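Local coordinates for protein PlaB phospholipase (Legionella pneumophila, PDB 6ZTI) that acts as a virulence-associated phospholipase of the alpha/beta hydrolase class, binding NAD(H)-type dinucleotides that mediate its tetramerization and thereby control its activity, at residues B[128-138]-B[219-230]; B[338-347]-B[389-399]. All blocks are in the same frame, centred on the assembly; numbering follows the deposited sequence.

Contact 1 of 2, residues B[128-138]-B[219-230]; sequences MLAPANHGSAL and GVVRVAATNMNY
His134 N donates to Ala225 O (2.9 Å) where the type I turn from Ala132 to Gly135 comes up against the short helical turn 223-226, Pro131 lying opposite Thr226 and Ser136 opposite Val221. The His134 imidazole does two jobs at its edge. NE2 donates to Asn227 O at 3.1 Å, with the oxygen close to the ring plane, while CE1 comes over one face of Tyr230, 3.5 Å above it and towards the rim. This is a T-shaped pair with planes at 86°. Next to it, Asn133 ND2 gives a nearly straight bond to Thr226 O (3.1 Å, 169°) and its amide lies against Met228 SD; OD1 accepts from Arg107 NE, so both ends of the amide are engaged. Farther along, Ser136 OG, anti to its own N (chi1 166°), reaches Val220 O at 3.0 Å and also accepts from Leu138 N, an ST turn. One water joins Gly135 O to Arg222 N, another Ala137 N to Val220 O. Side-chain N-H and O-H groups thus supply partners for the backbone carbonyls of Thr226, Asn227 and Val220, which the loop-to-loop junction buries; Ala130 O, also buried, has none in the model.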
loop_
_atom_site.group_PDB
_atom_site.type_symbol
_atom_site.label_atom_id
_atom_site.label_comp_id
_atom_site.label_asym_id
_atom_site.label_seq_id
_atom_site.Cartn_x
_atom_site.Cartn_y
_atom_site.Cartn_z
ATOM N N MET B 128 -38.803 4.657 -4.217
ATOM C CA MET B 128 -37.548 4.321 -3.556
ATOM C C MET B 128 -37.705 4.490 -2.055
ATOM O O MET B 128 -38.034 5.584 -1.591
ATOM C CB MET B 128 -36.421 5.220 -4.066
ATOM C CG MET B 128 -35.960 4.893 -5.478
ATOM S SD MET B 128 -34.867 6.177 -6.098
ATOM C CE MET B 128 -36.074 7.419 -6.552
ATOM N N LEU B 129 -37.461 3.414 -1.303
ATOM C CA LEU B 129 -37.511 3.424 0.152
ATOM C C LEU B 129 -36.089 3.474 0.703
ATOM O O LEU B 129 -35.273 2.583 0.424
ATOM C CB LEU B 129 -38.245 2.192 0.685
ATOM C CG LEU B 129 -39.604 1.854 0.061
ATOM C CD1 LEU B 129 -40.197 0.546 0.607
ATOM C CD2 LEU B 129 -40.593 2.992 0.279
ATOM N N ALA B 130 -35.798 4.516 1.484
ATOM C CA ALA B 130 -34.478 4.765 2.065
ATOM C C ALA B 130 -33.360 4.445 1.078
ATOM O O ALA B 130 -32.424 3.714 1.426
ATOM C CB ALA B 130 -34.292 3.949 3.342
ATOM N N PRO B 131 -33.413 4.986 -0.140
ATOM C CA PRO B 131 -32.367 4.697 -1.130
ATOM C C PRO B 131 -31.062 5.389 -0.800
ATOM O O PRO B 131 -31.052 6.543 -0.366
ATOM C CB PRO B 131 -32.952 5.265 -2.424
ATOM C CG PRO B 131 -33.719 6.450 -1.930
ATOM C CD PRO B 131 -34.353 6.005 -0.636
ATOM N N ALA B 132 -29.951 4.688 -1.057
ATOM C CA ALA B 132 -28.608 5.241 -0.846
ATOM C C ALA B 132 -28.154 6.002 -2.093
ATOM O O ALA B 132 -27.102 5.744 -2.680
ATOM C CB ALA B 132 -27.626 4.133 -0.484
ATOM N N ASN B 133 -28.971 6.983 -2.483
ATOM C CA ASN B 133 -28.765 7.644 -3.767
ATOM C C ASN B 133 -27.483 8.456 -3.805
ATOM O O ASN B 133 -26.889 8.603 -4.877
ATOM C CB ASN B 133 -29.963 8.520 -4.105
ATOM C CG ASN B 133 -31.121 7.709 -4.644
ATOM O OD1 ASN B 133 -30.939 6.795 -5.455
ATOM N ND2 ASN B 133 -32.315 8.022 -4.185
ATOM N N HIS B 134 -27.040 8.996 -2.668
ATOM C CA HIS B 134 -25.761 9.688 -2.603
ATOM C C HIS B 134 -24.763 8.938 -1.721
ATOM O O HIS B 134 -23.793 9.532 -1.249
ATOM C CB HIS B 134 -25.953 11.122 -2.107
ATOM C CG HIS B 134 -26.845 11.946 -2.984
ATOM N ND1 HIS B 134 -26.385 12.632 -4.092
ATOM C CD2 HIS B 134 -28.174 12.183 -2.919
ATOM C CE1 HIS B 134 -27.397 13.256 -4.667
ATOM N NE2 HIS B 134 -28.492 13.007 -3.968
ATOM N N GLY B 135 -24.996 7.652 -1.476
ATOM C CA GLY B 135 -24.046 6.800 -0.780
ATOM C C GLY B 135 -24.427 6.556 0.668
ATOM O O GLY B 135 -25.390 7.111 1.204
ATOM N N SER B 136 -23.624 5.703 1.306
ATOM C CA SER B 136 -23.756 5.348 2.714
ATOM C C SER B 136 -22.409 5.518 3.398
ATOM O O SER B 136 -21.401 4.991 2.922
ATOM C CB SER B 136 -24.224 3.901 2.897
ATOM O OG SER B 136 -24.045 3.483 4.244
ATOM N N ALA B 137 -22.400 6.237 4.520
ATOM C CA ALA B 137 -21.161 6.427 5.264
ATOM C C ALA B 137 -20.566 5.106 5.715
ATOM O O ALA B 137 -19.350 5.019 5.925
ATOM C CB ALA B 137 -21.422 7.329 6.470
ATOM N N LEU B 138 -21.396 4.068 5.846
ATOM C CA LEU B 138 -20.934 2.781 6.332
ATOM C C LEU B 138 -20.090 2.031 5.305
ATOM O O LEU B 138 -19.316 1.144 5.688
ATOM C CB LEU B 138 -22.129 1.915 6.723
ATOM C CG LEU B 138 -22.919 2.260 7.983
ATOM C CD1 LEU B 138 -24.106 1.332 8.107
ATOM C CD2 LEU B 138 -22.030 2.122 9.190
ATOM N N GLY B 219 -29.745 4.858 10.479
ATOM C CA GLY B 219 -28.795 3.832 10.820
ATOM C C GLY B 219 -27.936 3.388 9.659
ATOM O O GLY B 219 -26.875 2.806 9.884
ATOM N N VAL B 220 -28.369 3.645 8.424
ATOM C CA VAL B 220 -27.623 3.198 7.256
ATOM C C VAL B 220 -27.482 4.328 6.244
ATOM O O VAL B 220 -26.406 4.522 5.681
ATOM C CB VAL B 220 -28.297 1.972 6.613
ATOM C CG1 VAL B 220 -27.587 1.572 5.332
ATOM C CG2 VAL B 220 -28.334 0.825 7.583
ATOM N N VAL B 221 -28.559 5.071 5.988
ATOM C CA VAL B 221 -28.563 6.130 4.987
ATOM C C VAL B 221 -29.006 7.425 5.641
ATOM O O VAL B 221 -30.003 7.458 6.369
ATOM C CB VAL B 221 -29.471 5.789 3.788
ATOM C CG1 VAL B 221 -28.850 4.696 2.952
ATOM C CG2 VAL B 221 -30.864 5.376 4.256
ATOM N N ARG B 222 -28.268 8.489 5.373
ATOM C CA ARG B 222 -28.657 9.804 5.838
ATOM C C ARG B 222 -29.855 10.292 5.031
ATOM O O ARG B 222 -29.931 10.075 3.821
ATOM C CB ARG B 222 -27.477 10.763 5.694
ATOM C CG ARG B 222 -26.230 10.297 6.444
ATOM C CD ARG B 222 -24.983 10.969 5.941
ATOM N NE ARG B 222 -23.903 10.868 6.913
ATOM C CZ ARG B 222 -22.638 11.220 6.690
ATOM N NH1 ARG B 222 -22.269 11.688 5.511
ATOM N NH2 ARG B 222 -21.734 11.093 7.658
ATOM N N VAL B 223 -30.804 10.948 5.707
ATOM C CA VAL B 223 -31.949 11.520 4.997
ATOM C C VAL B 223 -31.471 12.293 3.777
ATOM O O VAL B 223 -32.012 12.166 2.676
ATOM C CB VAL B 223 -32.778 12.421 5.932
ATOM C CG1 VAL B 223 -33.913 13.101 5.167
ATOM C CG2 VAL B 223 -33.336 11.640 7.112
ATOM N N ALA B 224 -30.469 13.143 3.965
ATOM C CA ALA B 224 -30.018 13.965 2.857
ATOM C C ALA B 224 -29.449 13.127 1.723
ATOM O O ALA B 224 -29.525 13.537 0.561
ATOM C CB ALA B 224 -28.970 14.979 3.331
ATOM N N ALA B 225 -28.883 11.957 2.027
ATOM C CA ALA B 225 -28.358 11.107 0.968
ATOM C C ALA B 225 -29.433 10.319 0.232
ATOM O O ALA B 225 -29.108 9.646 -0.754
ATOM C CB ALA B 225 -27.333 10.126 1.516
ATOM N N THR B 226 -30.694 10.372 0.673
ATOM C CA THR B 226 -31.756 9.715 -0.082
ATOM C C THR B 226 -32.398 10.638 -1.111
ATOM O O THR B 226 -32.980 10.156 -2.087
ATOM C CB THR B 226 -32.877 9.190 0.830
ATOM O OG1 THR B 226 -33.635 10.283 1.371
ATOM C CG2 THR B 226 -32.351 8.340 1.960
ATOM N N ASN B 227 -32.306 11.945 -0.904
ATOM C CA ASN B 227 -33.131 12.904 -1.618
ATOM C C ASN B 227 -32.639 13.084 -3.049
ATOM O O ASN B 227 -31.474 13.423 -3.278
ATOM C CB ASN B 227 -33.109 14.237 -0.881
ATOM C CG ASN B 227 -34.305 15.091 -1.187
ATOM O OD1 ASN B 227 -34.970 14.922 -2.204
ATOM N ND2 ASN B 227 -34.582 16.035 -0.303
ATOM N N MET B 228 -33.536 12.898 -4.012
ATOM C CA MET B 228 -33.187 13.166 -5.404
ATOM C C MET B 228 -33.362 14.626 -5.797
ATOM O O MET B 228 -33.175 14.958 -6.971
ATOM C CB MET B 228 -34.018 12.273 -6.320
ATOM C CG MET B 228 -33.590 10.837 -6.241
ATOM S SD MET B 228 -31.914 10.561 -6.821
ATOM C CE MET B 228 -32.074 11.126 -8.519
ATOM N N ASN B 229 -33.725 15.492 -4.858
ATOM C CA ASN B 229 -33.711 16.938 -5.056
ATOM C C ASN B 229 -32.342 17.414 -4.590
ATOM O O ASN B 229 -32.074 17.467 -3.389
ATOM C CB ASN B 229 -34.830 17.623 -4.269
ATOM C CG ASN B 229 -36.221 17.150 -4.677
ATOM O OD1 ASN B 229 -36.686 17.415 -5.787
ATOM N ND2 ASN B 229 -36.898 16.473 -3.771
ATOM N N TYR B 230 -31.448 17.710 -5.535
ATOM C CA TYR B 230 -30.110 18.173 -5.191
ATOM C C TYR B 230 -29.608 19.090 -6.297
ATOM O O TYR B 230 -30.158 19.129 -7.400
ATOM C CB TYR B 230 -29.135 17.006 -4.992
ATOM C CG TYR B 230 -29.065 16.050 -6.172
ATOM C CD1 TYR B 230 -29.956 14.996 -6.271
ATOM C CD2 TYR B 230 -28.109 16.190 -7.176
ATOM C CE1 TYR B 230 -29.916 14.117 -7.324
ATOM C CE2 TYR B 230 -28.059 15.290 -8.245
ATOM C CZ TYR B 230 -28.979 14.259 -8.304
ATOM O OH TYR B 230 -29.001 13.355 -9.334
HETATM O O HOH W 1 -25.928 8.093 3.805
HETATM O O HOH W 2 -24.861 6.858 5.939
#

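Contact 2 of 2, residues B[338-347]-B[389-399]; sequences NRYSMIIFRL and GKLTYFLDYDI. With SND (thionicotinamide-adenine-dinucleotide), chain O.
Tyr340 and Phe394 lie on one side of the sheet with planes 30° apart but slid so far that they barely overlap; the closest approach is Phe394 CZ to Tyr340 CB, 3.5 Å. Met342 CB meets the Phe394 ring at its edge, and its sulfur lies obliquely 5.4 Å from the ring centroid, a Met-aromatic contact. On the other side, Phe345 has Ile343 CG2 over one face and Leu391 O at its edge, and Phe415 packs against it edge-to-face. Tyr393, with Leu395 CD2 at its ring edge, accepts from adenine N6A of the dinucleotide through OH (3.0 Å), while Leu391 CD2 lies 3.6 Å from C6A; the same OH also bonds to N3A of another bound thio-NAD. At the far end the Arg339 guanidinium and Asp398 carboxylate are nearly coplanar, 8° apart. NE and NH2 both donate to the syn lone pair of OD1, NH2 at 3.1 Å; the other oxygen, OD2, receives Arg339 N on its anti side. The bend at chi3 (-59°) folds the arginine back to this side-on grip. Asn338 ND2 reaches Asp396 OD2 (2.8 Å), and OD1 of the same carboxylate caps Ile399 N. Backbone bonds run from Ser341–Leu395 through Ile343–Tyr393 and Phe345–Leu391 to Leu347 N on Gly389 O. This is an antiparallel strand pair inside a mixed sheet, flanked by strands 452-463 and 378-383, whose strand 390-396 ends in an Asp N-cap and whose Leu391 and Tyr393 line a dinucleotide pocket.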
loop_
_atom_site.group_PDB
_atom_site.type_symbol
_atom_site.label_atom_id
_atom_site.label_comp_id
_atom_site.label_asym_id
_atom_site.label_seq_id
_atom_site.Cartn_x
_atom_site.Cartn_y
_atom_site.Cartn_z
ATOM N N ASN B 338 -31.774 17.133 14.378
ATOM C CA ASN B 338 -32.182 18.325 13.645
ATOM C C ASN B 338 -32.401 17.941 12.188
ATOM O O ASN B 338 -32.851 16.830 11.909
ATOM C CB ASN B 338 -31.142 19.437 13.800
ATOM C CG ASN B 338 -31.108 20.005 15.213
ATOM O OD1 ASN B 338 -32.149 20.243 15.817
ATOM N ND2 ASN B 338 -29.914 20.188 15.753
ATOM N N ARG B 339 -32.108 18.849 11.260
ATOM C CA ARG B 339 -32.092 18.567 9.833
ATOM C C ARG B 339 -30.691 18.861 9.325
ATOM O O ARG B 339 -30.017 19.761 9.835
ATOM C CB ARG B 339 -33.149 19.392 9.103
ATOM C CG ARG B 339 -34.484 19.367 9.807
ATOM C CD ARG B 339 -35.493 20.252 9.158
ATOM N NE ARG B 339 -35.062 21.641 9.122
ATOM C CZ ARG B 339 -35.666 22.579 8.408
ATOM N NH1 ARG B 339 -36.739 22.278 7.687
ATOM N NH2 ARG B 339 -35.197 23.818 8.420
ATOM N N TYR B 340 -30.234 18.069 8.350
ATOM C CA TYR B 340 -28.829 18.054 7.967
ATOM C C TYR B 340 -28.642 18.214 6.460
ATOM O O TYR B 340 -29.530 17.895 5.668
ATOM C CB TYR B 340 -28.165 16.742 8.476
ATOM C CG TYR B 340 -28.385 16.543 9.971
ATOM C CD1 TYR B 340 -29.545 15.975 10.443
ATOM C CD2 TYR B 340 -27.444 16.966 10.906
ATOM C CE1 TYR B 340 -29.767 15.815 11.795
ATOM C CE2 TYR B 340 -27.662 16.817 12.254
ATOM C CZ TYR B 340 -28.827 16.233 12.690
ATOM O OH TYR B 340 -29.080 16.062 14.020
ATOM N N SER B 341 -27.473 18.746 6.079
ATOM C CA SER B 341 -27.067 18.928 4.691
ATOM C C SER B 341 -25.772 18.163 4.453
ATOM O O SER B 341 -24.912 18.092 5.335
ATOM C CB SER B 341 -26.865 20.401 4.352
ATOM O OG SER B 341 -28.011 21.172 4.681
ATOM N N MET B 342 -25.637 17.580 3.264
ATOM C CA MET B 342 -24.438 16.854 2.884
ATOM C C MET B 342 -23.815 17.542 1.681
ATOM O O MET B 342 -24.515 17.925 0.736
ATOM C CB MET B 342 -24.758 15.393 2.578
ATOM C CG MET B 342 -23.546 14.525 2.491
ATOM S SD MET B 342 -23.918 12.784 2.638
ATOM C CE MET B 342 -24.019 12.341 0.916
ATOM N N ILE B 343 -22.514 17.748 1.748
ATOM C CA ILE B 343 -21.754 18.351 0.672
ATOM C C ILE B 343 -20.774 17.304 0.181
ATOM O O ILE B 343 -20.045 16.707 0.981
ATOM C CB ILE B 343 -21.010 19.614 1.132
ATOM C CG1 ILE B 343 -21.942 20.549 1.899
ATOM C CG2 ILE B 343 -20.390 20.317 -0.096
ATOM C CD1 ILE B 343 -21.265 21.845 2.324
ATOM N N ILE B 344 -20.771 17.058 -1.121
ATOM C CA ILE B 344 -19.769 16.205 -1.752
ATOM C C ILE B 344 -18.884 17.129 -2.580
ATOM O O ILE B 344 -19.350 17.721 -3.559
ATOM C CB ILE B 344 -20.400 15.106 -2.621
ATOM C CG1 ILE B 344 -21.353 14.245 -1.796
ATOM C CG2 ILE B 344 -19.296 14.187 -3.235
ATOM C CD1 ILE B 344 -22.265 13.353 -2.641
ATOM N N PHE B 345 -17.620 17.263 -2.191
ATOM C CA PHE B 345 -16.674 18.096 -2.924
ATOM C C PHE B 345 -15.892 17.244 -3.907
ATOM O O PHE B 345 -15.431 16.145 -3.578
ATOM C CB PHE B 345 -15.674 18.811 -2.007
ATOM C CG PHE B 345 -16.289 19.802 -1.055
ATOM C CD1 PHE B 345 -16.472 21.116 -1.419
ATOM C CD2 PHE B 345 -16.619 19.421 0.229
ATOM C CE1 PHE B 345 -17.013 22.013 -0.534
ATOM C CE2 PHE B 345 -17.167 20.310 1.113
ATOM C CZ PHE B 345 -17.359 21.605 0.738
ATOM N N ARG B 346 -15.747 17.772 -5.116
ATOM C CA ARG B 346 -14.913 17.201 -6.158
ATOM C C ARG B 346 -13.903 18.258 -6.557
ATOM O O ARG B 346 -14.284 19.313 -7.075
ATOM C CB ARG B 346 -15.750 16.780 -7.354
ATOM C CG ARG B 346 -14.952 16.057 -8.396
ATOM C CD ARG B 346 -15.720 15.939 -9.684
ATOM N NE ARG B 346 -15.063 15.023 -10.604
ATOM C CZ ARG B 346 -15.267 15.020 -11.913
ATOM N NH1 ARG B 346 -16.115 15.890 -12.456
ATOM N NH2 ARG B 346 -14.633 14.141 -12.672
ATOM N N LEU B 347 -12.631 17.976 -6.313
ATOM C CA LEU B 347 -11.539 18.907 -6.569
ATOM C C LEU B 347 -10.738 18.457 -7.779
ATOM O O LEU B 347 -10.088 17.404 -7.745
ATOM C CB LEU B 347 -10.631 18.998 -5.345
ATOM C CG LEU B 347 -10.273 20.356 -4.750
ATOM C CD1 LEU B 347 -10.210 21.450 -5.810
ATOM C CD2 LEU B 347 -11.257 20.701 -3.641
ATOM N N GLY B 389 -9.555 13.208 -4.141
ATOM C CA GLY B 389 -10.186 14.467 -4.456
ATOM C C GLY B 389 -11.665 14.493 -4.151
ATOM O O GLY B 389 -12.363 15.413 -4.577
ATOM N N LYS B 390 -12.185 13.476 -3.471
ATOM C CA LYS B 390 -13.601 13.402 -3.145
ATOM C C LYS B 390 -13.752 13.432 -1.631
ATOM O O LYS B 390 -13.275 12.530 -0.934
ATOM C CB LYS B 390 -14.242 12.154 -3.746
ATOM C CG LYS B 390 -14.074 12.061 -5.255
ATOM C CD LYS B 390 -14.668 13.233 -6.027
ATOM C CE LYS B 390 -16.163 13.277 -5.936
ATOM N NZ LYS B 390 -16.812 12.114 -6.605
ATOM N N LEU B 391 -14.419 14.465 -1.134
ATOM C CA LEU B 391 -14.492 14.746 0.292
ATOM C C LEU B 391 -15.933 15.081 0.630
ATOM O O LEU B 391 -16.519 15.969 0.009
ATOM C CB LEU B 391 -13.548 15.902 0.660
ATOM C CG LEU B 391 -13.589 16.426 2.094
ATOM C CD1 LEU B 391 -12.999 15.394 3.039
ATOM C CD2 LEU B 391 -12.845 17.737 2.209
ATOM N N THR B 392 -16.513 14.372 1.597
ATOM C CA THR B 392 -17.916 14.555 1.949
ATOM C C THR B 392 -18.021 15.115 3.363
ATOM O O THR B 392 -17.529 14.503 4.316
ATOM C CB THR B 392 -18.683 13.232 1.812
ATOM O OG1 THR B 392 -18.656 12.795 0.440
ATOM C CG2 THR B 392 -20.107 13.405 2.223
ATOM N N TYR B 393 -18.670 16.265 3.496
ATOM C CA TYR B 393 -18.995 16.845 4.792
ATOM C C TYR B 393 -20.480 16.679 5.058
ATOM O O TYR B 393 -21.301 16.810 4.149
ATOM C CB TYR B 393 -18.653 18.342 4.852
ATOM C CG TYR B 393 -17.316 18.667 5.506
ATOM C CD1 TYR B 393 -16.130 18.255 4.939
ATOM C CD2 TYR B 393 -17.257 19.406 6.671
ATOM C CE1 TYR B 393 -14.918 18.547 5.524
ATOM C CE2 TYR B 393 -16.040 19.712 7.269
ATOM C CZ TYR B 393 -14.877 19.289 6.687
ATOM O OH TYR B 393 -13.666 19.589 7.277
ATOM N N PHE B 394 -20.811 16.435 6.316
ATOM C CA PHE B 394 -22.173 16.301 6.796
ATOM C C PHE B 394 -22.365 17.339 7.889
ATOM O O PHE B 394 -21.624 17.342 8.885
ATOM C CB PHE B 394 -22.388 14.875 7.313
ATOM C CG PHE B 394 -23.823 14.504 7.545
ATOM C CD1 PHE B 394 -24.800 14.803 6.598
ATOM C CD2 PHE B 394 -24.185 13.812 8.688
ATOM C CE1 PHE B 394 -26.102 14.450 6.822
ATOM C CE2 PHE B 394 -25.484 13.453 8.908
ATOM C CZ PHE B 394 -26.447 13.780 7.978
ATOM N N LEU B 395 -23.351 18.214 7.701
ATOM C CA LEU B 395 -23.514 19.405 8.511
ATOM C C LEU B 395 -24.920 19.478 9.077
ATOM O O LEU B 395 -25.887 19.010 8.464
ATOM C CB LEU B 395 -23.262 20.690 7.697
ATOM C CG LEU B 395 -21.980 20.740 6.876
ATOM C CD1 LEU B 395 -21.991 22.031 6.049
ATOM C CD2 LEU B 395 -20.750 20.654 7.745
ATOM N N ASP B 396 -25.019 20.119 10.237
ATOM C CA ASP B 396 -26.303 20.403 10.865
ATOM C C ASP B 396 -26.837 21.689 10.254
ATOM O O ASP B 396 -26.318 22.778 10.513
ATOM C CB ASP B 396 -26.144 20.515 12.378
ATOM C CG ASP B 396 -27.467 20.643 13.107
ATOM O OD1 ASP B 396 -28.363 21.357 12.611
ATOM O OD2 ASP B 396 -27.612 20.029 14.190
ATOM N N TYR B 397 -27.874 21.569 9.436
ATOM C CA TYR B 397 -28.374 22.741 8.739
ATOM C C TYR B 397 -29.017 23.731 9.700
ATOM O O TYR B 397 -28.892 24.946 9.526
ATOM C CB TYR B 397 -29.379 22.336 7.672
ATOM C CG TYR B 397 -29.986 23.546 7.003
ATOM C CD1 TYR B 397 -31.117 24.155 7.526
ATOM C CD2 TYR B 397 -29.402 24.106 5.869
ATOM C CE1 TYR B 397 -31.667 25.270 6.928
ATOM C CE2 TYR B 397 -29.945 25.223 5.265
ATOM C CZ TYR B 397 -31.076 25.804 5.806
ATOM O OH TYR B 397 -31.643 26.914 5.218
ATOM N N ASP B 398 -29.749 23.242 10.687
ATOM C CA ASP B 398 -30.454 24.167 11.564
ATOM C C ASP B 398 -29.485 24.947 12.439
ATOM O O ASP B 398 -29.748 26.104 12.764
ATOM C CB ASP B 398 -31.473 23.402 12.409
ATOM C CG ASP B 398 -32.603 22.832 11.569
ATOM O OD1 ASP B 398 -33.152 23.568 10.720
ATOM O OD2 ASP B 398 -32.924 21.643 11.740
ATOM N N ILE B 399 -28.356 24.347 12.809
ATOM C CA ILE B 399 -27.362 25.078 13.582
ATOM C C ILE B 399 -26.647 26.088 12.694
ATOM O O ILE B 399 -26.356 27.213 13.116
ATOM C CB ILE B 399 -26.382 24.088 14.240
ATOM C CG1 ILE B 399 -27.087 23.340 15.376
ATOM C CG2 ILE B 399 -25.123 24.816 14.717
ATOM C CD1 ILE B 399 -26.263 22.264 16.064
HETATM P PA SND O . -10.273 12.112 8.975
HETATM O O1A SND O . -11.042 10.848 8.913
HETATM O O2A SND O . -10.954 13.252 9.715
HETATM O O5B SND O . -9.878 12.682 7.508
HETATM C C5B SND O . -9.501 11.732 6.492
HETATM C C4B SND O . -8.724 12.427 5.403
HETATM O O4B SND O . -9.518 13.500 4.846
HETATM C C3B SND O . -7.405 13.063 5.840
HETATM O O3B SND O . -6.414 12.898 4.830
HETATM C C2B SND O . -7.791 14.525 6.028
HETATM O O2B SND O . -6.699 15.421 5.877
HETATM C C1B SND O . -8.771 14.698 4.878
HETATM N N9A SND O . -9.692 15.809 5.061
HETATM C C8A SND O . -10.723 15.881 5.958
HETATM N N7A SND O . -11.301 17.057 6.018
HETATM C C5A SND O . -10.601 17.810 5.089
HETATM C C6A SND O . -10.682 19.164 4.718
HETATM N N6A SND O . -11.602 20.009 5.199
HETATM N N1A SND O . -9.792 19.619 3.814
HETATM C C2A SND O . -8.913 18.762 3.288
HETATM N N3A SND O . -8.753 17.462 3.545
HETATM C C4A SND O . -9.620 17.051 4.477
HETATM O O3 SND O . -8.872 11.869 9.680
HETATM P PN SND O . -7.515 12.680 9.925
HETATM O O1N SND O . -7.806 14.131 9.916
HETATM O O2N SND O . -6.500 12.147 8.990
HETATM O O5D SND O . -7.240 12.173 11.424
HETATM C C5D SND O . -6.489 10.961 11.671
HETATM C C4D SND O . -7.015 10.228 12.892
HETATM O O4D SND O . -7.129 11.141 14.012
HETATM C C3D SND O . -8.401 9.594 12.759
HETATM O O3D SND O . -8.494 8.448 13.612
HETATM C C2D SND O . -9.309 10.723 13.246
HETATM O O2D SND O . -10.574 10.253 13.690
HETATM C C1D SND O . -8.474 11.244 14.409
HETATM N N1N SND O . -8.791 12.713 14.660
HETATM C C2N SND O . -8.147 13.622 13.909
HETATM C C3N SND O . -8.345 14.969 14.131
HETATM C C7N SND O . -7.554 15.979 13.377
HETATM S S7N SND O . -6.784 17.221 14.168
HETATM N N7N SND O . -7.444 15.802 12.076
HETATM C C4N SND O . -9.223 15.355 15.138
HETATM C C5N SND O . -9.886 14.400 15.885
HETATM C C6N SND O . -9.659 13.068 15.628
#

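Arg222 of contact 1 packs on Phe394 and Met342 of contact 2, joining the loops after strand 123-129 to the mixed sheet. The centres of the two contacts are about 13 Å apart; Arg222 NE lies 3.4 Å from Phe394 CD2, a cation-pi contact, and its NH1 3.5 Å from Met342 SD. Its charge is also paired with Glu214 and Asp380, the latter a dinucleotide-pocket residue. Met342 CE reaches His134 O at 3.6 Å. Both contacts border nucleotide: Leu138 of contact 1 comes within about 5 Å of a bound thio-NAD, whereas Tyr393 of contact 2 bonds to a different thio-NAD molecule, which Arg145 and Asn209 of a second subunit also hold.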